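Fructose 1-phosphate kinase (PDB 2JG5) probably catalyses the ATP-dependent phosphorylation of fructose 1-phosphate to fructose 1,6-bisphosphate. Local coordinates at residues D12-T17 against A30-A35; G61-F66 against D84-I89; K121-E126 against A152-K157. All coordinates share one frame; numbering follows the deposited sequence.

The three contacts follow one another along the chain, each closing before the next opens. Contacts 1 and 2 lie at the same end of the molecule, their centres about 16 Å apart, and share the four-stranded mixed sheet in which strands 10-16 and 88-94 are neighbours. They touch directly: Tyr13 packs on Ile89, and Lys33 on Phe66 of helix 61-73. Both also meet the second subunit, so this small sheet, the lid of a PfkB kinase, belongs to the dimer interface. Contact 3 sits beyond the chain's centre from contact 1, about 22 Å away between nearest atoms, beside the large parallel sheet of the core, and no other chain of the assembly touches it.

Contact 1. Residues D12-T17 against A30-A35; sequences DYVIFT and ATYKFA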
# COMPACT_ATOMS: atom_id res chain seq x y z
N ASP A 12 0.86 -0.99 -8.46
CA ASP A 12 2.28 -0.81 -8.56
C ASP A 12 2.63 0.46 -7.78
O ASP A 12 2.48 1.57 -8.26
CB ASP A 12 2.71 -0.77 -10.02
CG ASP A 12 2.35 -2.06 -10.76
OD1 ASP A 12 2.07 -3.07 -10.10
OD2 ASP A 12 2.36 -2.06 -12.01
N TYR A 13 3.07 0.25 -6.54
CA TYR A 13 3.47 1.33 -5.67
C TYR A 13 4.92 1.76 -5.98
O TYR A 13 5.88 1.12 -5.56
CB TYR A 13 3.29 0.90 -4.21
CG TYR A 13 3.54 1.97 -3.17
CD1 TYR A 13 3.37 3.32 -3.48
CD2 TYR A 13 3.91 1.63 -1.87
CE1 TYR A 13 3.59 4.31 -2.52
CE2 TYR A 13 4.13 2.60 -0.90
CZ TYR A 13 3.97 3.94 -1.23
OH TYR A 13 4.17 4.90 -0.28
N VAL A 14 5.04 2.83 -6.76
CA VAL A 14 6.33 3.32 -7.20
C VAL A 14 6.88 4.32 -6.18
O VAL A 14 6.21 5.30 -5.84
CB VAL A 14 6.28 3.93 -8.61
CG1 VAL A 14 7.63 4.47 -9.01
CG2 VAL A 14 5.82 2.89 -9.63
N ILE A 15 8.09 4.06 -5.69
CA ILE A 15 8.70 4.86 -4.64
C ILE A 15 10.05 5.38 -5.10
O ILE A 15 10.96 4.61 -5.43
CB ILE A 15 8.87 4.06 -3.31
CG1 ILE A 15 7.54 3.43 -2.88
CG2 ILE A 15 9.43 4.97 -2.22
CD1 ILE A 15 7.67 2.43 -1.75
N PHE A 16 10.17 6.70 -5.15
CA PHE A 16 11.44 7.33 -5.46
C PHE A 16 12.12 7.63 -4.15
O PHE A 16 11.51 8.25 -3.26
CB PHE A 16 11.24 8.61 -6.27
CG PHE A 16 10.78 8.37 -7.68
CD1 PHE A 16 9.45 8.04 -7.95
CD2 PHE A 16 11.67 8.48 -8.74
CE1 PHE A 16 9.02 7.82 -9.25
CE2 PHE A 16 11.25 8.25 -10.05
CZ PHE A 16 9.92 7.93 -10.30
N THR A 17 13.37 7.19 -4.05
CA THR A 17 14.19 7.42 -2.86
C THR A 17 15.66 7.28 -3.23
O THR A 17 16.04 6.37 -3.98
CB THR A 17 13.80 6.47 -1.68
OG1 THR A 17 14.35 6.96 -0.46
CG2 THR A 17 14.23 5.02 -1.93
N ALA A 30 9.42 10.92 -3.20
CA ALA A 30 8.09 10.92 -3.86
C ALA A 30 7.60 9.52 -4.15
O ALA A 30 8.39 8.60 -4.34
CB ALA A 30 8.12 11.71 -5.14
N THR A 31 6.28 9.36 -4.22
CA THR A 31 5.68 8.09 -4.61
C THR A 31 4.54 8.30 -5.58
O THR A 31 3.98 9.37 -5.68
CB THR A 31 5.10 7.30 -3.40
OG1 THR A 31 3.92 7.95 -2.92
CG2 THR A 31 6.11 7.12 -2.27
N TYR A 32 4.19 7.25 -6.31
CA TYR A 32 2.94 7.27 -7.04
C TYR A 32 2.48 5.84 -7.25
O TYR A 32 3.21 4.90 -6.92
CB TYR A 32 3.05 8.07 -8.35
CG TYR A 32 3.97 7.48 -9.38
CD1 TYR A 32 5.18 8.11 -9.71
CD2 TYR A 32 3.62 6.31 -10.07
CE1 TYR A 32 6.02 7.57 -10.69
CE2 TYR A 32 4.46 5.76 -11.04
CZ TYR A 32 5.66 6.39 -11.34
OH TYR A 32 6.47 5.83 -12.31
N LYS A 33 1.27 5.70 -7.76
CA LYS A 33 0.61 4.41 -7.84
C LYS A 33 -0.07 4.27 -9.16
O LYS A 33 -0.64 5.24 -9.67
CB LYS A 33 -0.47 4.32 -6.76
CG LYS A 33 0.02 4.27 -5.35
CD LYS A 33 -1.16 4.04 -4.41
CE LYS A 33 -0.78 4.37 -3.01
NZ LYS A 33 -0.58 5.84 -2.87
N PHE A 34 -0.04 3.07 -9.72
CA PHE A 34 -0.93 2.75 -10.84
C PHE A 34 -1.46 1.32 -10.83
O PHE A 34 -1.00 0.47 -10.07
CB PHE A 34 -0.28 3.12 -12.18
CG PHE A 34 1.08 2.51 -12.40
CD1 PHE A 34 1.21 1.25 -12.99
CD2 PHE A 34 2.24 3.22 -12.09
CE1 PHE A 34 2.47 0.68 -13.24
CE2 PHE A 34 3.50 2.67 -12.33
CZ PHE A 34 3.63 1.39 -12.90
N ALA A 35 -2.47 1.06 -11.66
CA ALA A 35 -2.99 -0.28 -11.82
C ALA A 35 -2.04 -1.07 -12.73
O ALA A 35 -1.89 -0.76 -13.91
CB ALA A 35 -4.38 -0.23 -12.41
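CB of Asp12 lies over one face of the Phe34 ring, a CH-pi contact 3.8 Å from the ring centroid, and CB of Val14 covers one face of the Tyr32 ring in the same manner. The two rings meet each other at their edges, while CE1 of Phe16 reaches CE1 of Tyr32 at 3.3 Å with the ring planes 46° apart. This aromatic row lines one face of an antiparallel beta hairpin, strands 10-16 and 25-36, in the lid sheet of a PfkB-family kinase. In both Tyr32 and Phe34 CG is flanked by the backbone N and the carbonyl carbon (chi1 66° and 54°), a torsion that swings each ring across to the neighbouring strand.

On the other face, CG1 of Ile15 sits over the centre of the Tyr13 ring and OG1 of Thr31 lies at the edge of that ring. Tyr13 OH is hydrogen-bonded to Ile89 O of the second subunit, and Lys33 NZ forms a salt bridge with Asp86 of that subunit, so this side of the hairpin faces the dimer partner.

Backbone bonds join Asp12 with Phe34, Val14 with Tyr32 and Phe16 with Ala30. At the last pair, Phe16 N gives a 2.7 Å bond to Ala30 O, whereas the return bond from Ala30 N to Phe16 O is weak, at 3.4 Å.

Contact 2. Residues G61-F66 against D84-I89; sequences GFPGKF and DEDTRI
Pro63 makes the broadest contact: its ring crosses the Asp86 side chain at a slant and packs with its CB edge on Thr87. Its CB comes to 3.1 Å from Thr87 O and also packs against Thr87 CB, while CG and CD lie against CB and CG of Asp86. Next to it, the hydroxyl of Thr87 approaches the glycine backbone of the helix, OG1 lying 3.5 Å from Gly64 CA. Carboxylate oxygen OD1 of Asp86 lies 3.3 Å from Gly61 CA, close against a backbone that has positive phi (63°) and carries no side chain.

No direct hydrogen bond crosses between 61-66 and 84-89. A single water makes the polar link instead: it accepts from Phe62 N at 2.9 Å and donates to Asp86 OD1 at 2.8 Å. The water thus relays the Phe62 amide to the carboxylate, whose negative charge the nearby N-terminal end of the helix would probably favour.

Groups further out hold these residues in position. Thr87 OG1, beside its own backbone N (chi1 -72°), accepts a bond from Gly60 N, fixing the threonine against Gly60, next to Gly61 in the chain. The other carboxylate oxygen of Asp86, OD2, is the one that Lys33 of the second subunit engages, so one carboxylate serves both the water bridge and the dimer interface. Pro63 packs on Ile11 of strand 10-16 and on that same Lys33 of the second subunit.

The arrangement joins the first turn of a core helix to the chain entering lid strand 88-94, the junction of alpha/beta core and beta-sheet lid in a dimeric PfkB-type ribokinase fold.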
# COMPACT_ATOMS: atom_id res chain seq x y z
N GLY A 61 -10.92 -6.13 -1.66
CA GLY A 61 -10.60 -5.08 -0.71
C GLY A 61 -10.56 -3.71 -1.35
O GLY A 61 -11.12 -3.49 -2.43
N PHE A 62 -9.88 -2.80 -0.69
CA PHE A 62 -9.75 -1.45 -1.18
C PHE A 62 -8.64 -1.30 -2.24
O PHE A 62 -8.77 -0.50 -3.16
CB PHE A 62 -9.62 -0.47 -0.02
CG PHE A 62 -10.88 -0.37 0.82
CD1 PHE A 62 -12.01 0.31 0.34
CD2 PHE A 62 -10.94 -0.95 2.09
CE1 PHE A 62 -13.18 0.41 1.11
CE2 PHE A 62 -12.10 -0.85 2.86
CZ PHE A 62 -13.22 -0.17 2.36
N PRO A 63 -7.56 -2.10 -2.13
CA PRO A 63 -6.69 -2.24 -3.28
C PRO A 63 -7.45 -2.63 -4.54
O PRO A 63 -7.05 -2.25 -5.64
CB PRO A 63 -5.76 -3.38 -2.87
CG PRO A 63 -5.67 -3.25 -1.41
CD PRO A 63 -7.06 -2.87 -0.98
N GLY A 64 -8.55 -3.39 -4.38
CA GLY A 64 -9.38 -3.82 -5.50
C GLY A 64 -10.13 -2.65 -6.12
O GLY A 64 -10.09 -2.45 -7.33
N LYS A 65 -10.80 -1.89 -5.25
CA LYS A 65 -11.51 -0.68 -5.63
C LYS A 65 -10.61 0.31 -6.37
O LYS A 65 -11.01 0.87 -7.39
CB LYS A 65 -12.11 -0.01 -4.38
CG LYS A 65 -13.02 -0.90 -3.52
CD LYS A 65 -14.35 -1.20 -4.21
CE LYS A 65 -15.40 -1.74 -3.23
NZ LYS A 65 -16.80 -1.39 -3.65
N PHE A 66 -9.39 0.50 -5.87
CA PHE A 66 -8.44 1.41 -6.51
C PHE A 66 -8.23 1.09 -7.99
O PHE A 66 -8.19 1.99 -8.84
CB PHE A 66 -7.09 1.38 -5.79
CG PHE A 66 -6.00 2.15 -6.50
CD1 PHE A 66 -5.81 3.51 -6.24
CD2 PHE A 66 -5.17 1.53 -7.43
CE1 PHE A 66 -4.82 4.23 -6.90
CE2 PHE A 66 -4.17 2.24 -8.10
CZ PHE A 66 -3.99 3.59 -7.83
N ASP A 84 -12.11 -12.27 -1.48
CA ASP A 84 -12.24 -11.95 -0.06
C ASP A 84 -10.97 -11.36 0.57
O ASP A 84 -10.98 -10.93 1.73
CB ASP A 84 -12.68 -13.20 0.72
CG ASP A 84 -13.92 -13.85 0.14
OD1 ASP A 84 -14.85 -13.11 -0.24
OD2 ASP A 84 -13.97 -15.11 0.08
N GLU A 85 -9.87 -11.36 -0.18
CA GLU A 85 -8.63 -10.74 0.30
C GLU A 85 -8.16 -9.61 -0.63
O GLU A 85 -8.61 -9.50 -1.78
CB GLU A 85 -7.53 -11.79 0.45
CG GLU A 85 -7.82 -12.85 1.50
CD GLU A 85 -6.63 -13.73 1.79
OE1 GLU A 85 -5.55 -13.52 1.20
OE2 GLU A 85 -6.79 -14.65 2.61
N ASP A 86 -7.25 -8.78 -0.12
CA ASP A 86 -6.77 -7.60 -0.84
C ASP A 86 -5.99 -7.90 -2.11
O ASP A 86 -5.08 -8.74 -2.12
CB ASP A 86 -5.94 -6.72 0.08
CG ASP A 86 -6.79 -6.00 1.11
OD1 ASP A 86 -8.04 -6.07 1.04
OD2 ASP A 86 -6.21 -5.37 2.01
N THR A 87 -6.34 -7.18 -3.17
CA THR A 87 -5.54 -7.12 -4.39
C THR A 87 -4.13 -6.73 -3.96
O THR A 87 -3.96 -5.91 -3.06
CB THR A 87 -6.14 -6.11 -5.39
OG1 THR A 87 -7.35 -6.64 -5.93
CG2 THR A 87 -5.18 -5.82 -6.52
N ARG A 88 -3.12 -7.34 -4.58
CA ARG A 88 -1.74 -7.13 -4.11
C ARG A 88 -1.21 -5.74 -4.39
O ARG A 88 -1.67 -5.05 -5.32
CB ARG A 88 -0.78 -8.19 -4.66
CG ARG A 88 -0.72 -8.27 -6.16
CD ARG A 88 0.37 -9.22 -6.60
NE ARG A 88 0.28 -9.46 -8.03
CZ ARG A 88 1.27 -9.90 -8.79
NH1 ARG A 88 2.47 -10.14 -8.28
NH2 ARG A 88 1.06 -10.09 -10.08
N ILE A 89 -0.24 -5.35 -3.56
CA ILE A 89 0.55 -4.14 -3.76
C ILE A 89 2.01 -4.53 -4.01
O ILE A 89 2.70 -5.02 -3.12
CB ILE A 89 0.47 -3.14 -2.56
CG1 ILE A 89 -0.99 -2.73 -2.27
CG2 ILE A 89 1.29 -1.91 -2.89
CD1 ILE A 89 -1.20 -1.88 -0.97
O HOH W 1 -8.98 -3.59 1.90

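Contact 3. Residues K121-E126 against A152-K157; sequences KNTTSE and AQTGAK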
# COMPACT_ATOMS: atom_id res chain seq x y z
N LYS A 121 -17.76 -18.18 -20.43
CA LYS A 121 -18.88 -18.91 -21.01
C LYS A 121 -19.89 -18.03 -21.76
O LYS A 121 -20.62 -18.53 -22.62
CB LYS A 121 -19.60 -19.75 -19.94
CG LYS A 121 -18.91 -21.08 -19.65
CD LYS A 121 -19.41 -21.75 -18.38
CE LYS A 121 -18.51 -22.95 -18.03
NZ LYS A 121 -18.79 -23.52 -16.68
N ASN A 122 -19.91 -16.73 -21.45
CA ASN A 122 -20.88 -15.83 -22.07
C ASN A 122 -20.34 -15.07 -23.27
O ASN A 122 -21.03 -14.19 -23.80
CB ASN A 122 -21.48 -14.87 -21.04
CG ASN A 122 -22.37 -15.59 -20.03
OD1 ASN A 122 -23.27 -16.34 -20.40
ND2 ASN A 122 -22.12 -15.35 -18.74
N THR A 123 -19.14 -15.45 -23.71
CA THR A 123 -18.54 -14.89 -24.92
C THR A 123 -19.14 -15.46 -26.22
O THR A 123 -19.81 -16.50 -26.22
CB THR A 123 -16.98 -15.07 -24.96
OG1 THR A 123 -16.64 -16.45 -24.80
CG2 THR A 123 -16.32 -14.24 -23.88
N THR A 124 -18.89 -14.75 -27.32
CA THR A 124 -19.41 -15.13 -28.63
C THR A 124 -18.25 -15.19 -29.62
O THR A 124 -17.11 -14.79 -29.29
CB THR A 124 -20.47 -14.12 -29.13
OG1 THR A 124 -19.86 -12.83 -29.25
CG2 THR A 124 -21.65 -14.02 -28.15
N SER A 125 -18.53 -15.68 -30.83
CA SER A 125 -17.50 -15.86 -31.85
C SER A 125 -16.78 -14.57 -32.23
O SER A 125 -15.64 -14.61 -32.71
CB SER A 125 -18.08 -16.51 -33.11
OG SER A 125 -18.07 -17.93 -32.97
N GLU A 126 -17.44 -13.44 -31.99
CA GLU A 126 -16.92 -12.12 -32.36
C GLU A 126 -15.96 -11.53 -31.32
O GLU A 126 -15.32 -10.50 -31.58
CB GLU A 126 -18.09 -11.16 -32.58
CG GLU A 126 -18.76 -11.29 -33.93
CD GLU A 126 -19.89 -10.29 -34.12
OE1 GLU A 126 -20.51 -9.87 -33.11
OE2 GLU A 126 -20.16 -9.93 -35.29
N ALA A 152 -12.97 -22.25 -26.98
CA ALA A 152 -13.07 -23.22 -28.05
C ALA A 152 -14.53 -23.58 -28.33
O ALA A 152 -14.89 -23.86 -29.47
CB ALA A 152 -12.27 -24.46 -27.72
N GLN A 153 -15.36 -23.58 -27.28
CA GLN A 153 -16.80 -23.85 -27.41
C GLN A 153 -17.58 -22.60 -27.78
O GLN A 153 -18.54 -22.69 -28.54
CB GLN A 153 -17.38 -24.38 -26.11
CG GLN A 153 -17.16 -25.84 -25.81
CD GLN A 153 -17.88 -26.25 -24.54
OE1 GLN A 153 -17.84 -25.53 -23.53
NE2 GLN A 153 -18.55 -27.40 -24.58
N THR A 154 -17.21 -21.45 -27.23
CA THR A 154 -17.95 -20.22 -27.52
C THR A 154 -17.61 -19.69 -28.90
O THR A 154 -18.46 -19.08 -29.56
CB THR A 154 -17.79 -19.10 -26.46
OG1 THR A 154 -16.43 -18.63 -26.45
CG2 THR A 154 -18.19 -19.60 -25.07
N GLY A 155 -16.39 -19.94 -29.35
CA GLY A 155 -15.92 -19.46 -30.64
C GLY A 155 -15.05 -18.22 -30.57
O GLY A 155 -14.50 -17.79 -31.59
N ALA A 156 -14.91 -17.64 -29.37
CA ALA A 156 -14.09 -16.43 -29.18
C ALA A 156 -12.62 -16.69 -29.43
O ALA A 156 -12.09 -17.75 -29.06
CB ALA A 156 -14.30 -15.81 -27.78
N LYS A 157 -11.96 -15.72 -30.07
CA LYS A 157 -10.52 -15.77 -30.32
C LYS A 157 -9.78 -15.71 -29.00
O LYS A 157 -9.96 -14.77 -28.23
CB LYS A 157 -10.07 -14.59 -31.19
CG LYS A 157 -10.44 -14.71 -32.65
CD LYS A 157 -11.92 -14.46 -32.89
CE LYS A 157 -12.50 -15.50 -33.85
NZ LYS A 157 -11.91 -15.43 -35.22
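Two threonine hydroxyls form the tight centre of this contact: Thr154 OG1 donates a 2.7 Å hydrogen bond to Thr123 OG1. Both hydroxyls are rotated to the plus-60° position (chi1 55° at Thr123, 66° at Thr154), which turns the two oxygens toward one another as the side chains cross. Thr123 OG1 is also hydrogen-bonded to Ile120 O, so the same oxygen links the end of helix 110-120 to the end of helix 143-154. Around the pair, Thr154 CB fits against Thr123 O at 3.3 Å, Thr154 CG2 reaches Lys121 O, and the methyl of Ala156 lies 3.3 Å from Thr124 O.

Here helix 143-154 stops and turns into strand 157-161 of the alpha/beta core, beside the loop that leads into strand 128-132, its parallel neighbour. Gly155 makes the turn with positive phi (101°), and Ala156 N sends a weak bond back to Thr154 OG1.

Toward solvent the fit is looser. Exposed Ser125 brings OG to 3.5 Å from Gly155 CA, and Ser125 CA makes a CA-H...O contact with Gly155 O at 3.6 Å. The Lys157 side chain, kinked rather than extended, curls alongside the loop until its CE lies 3.5 Å from Ser125 O.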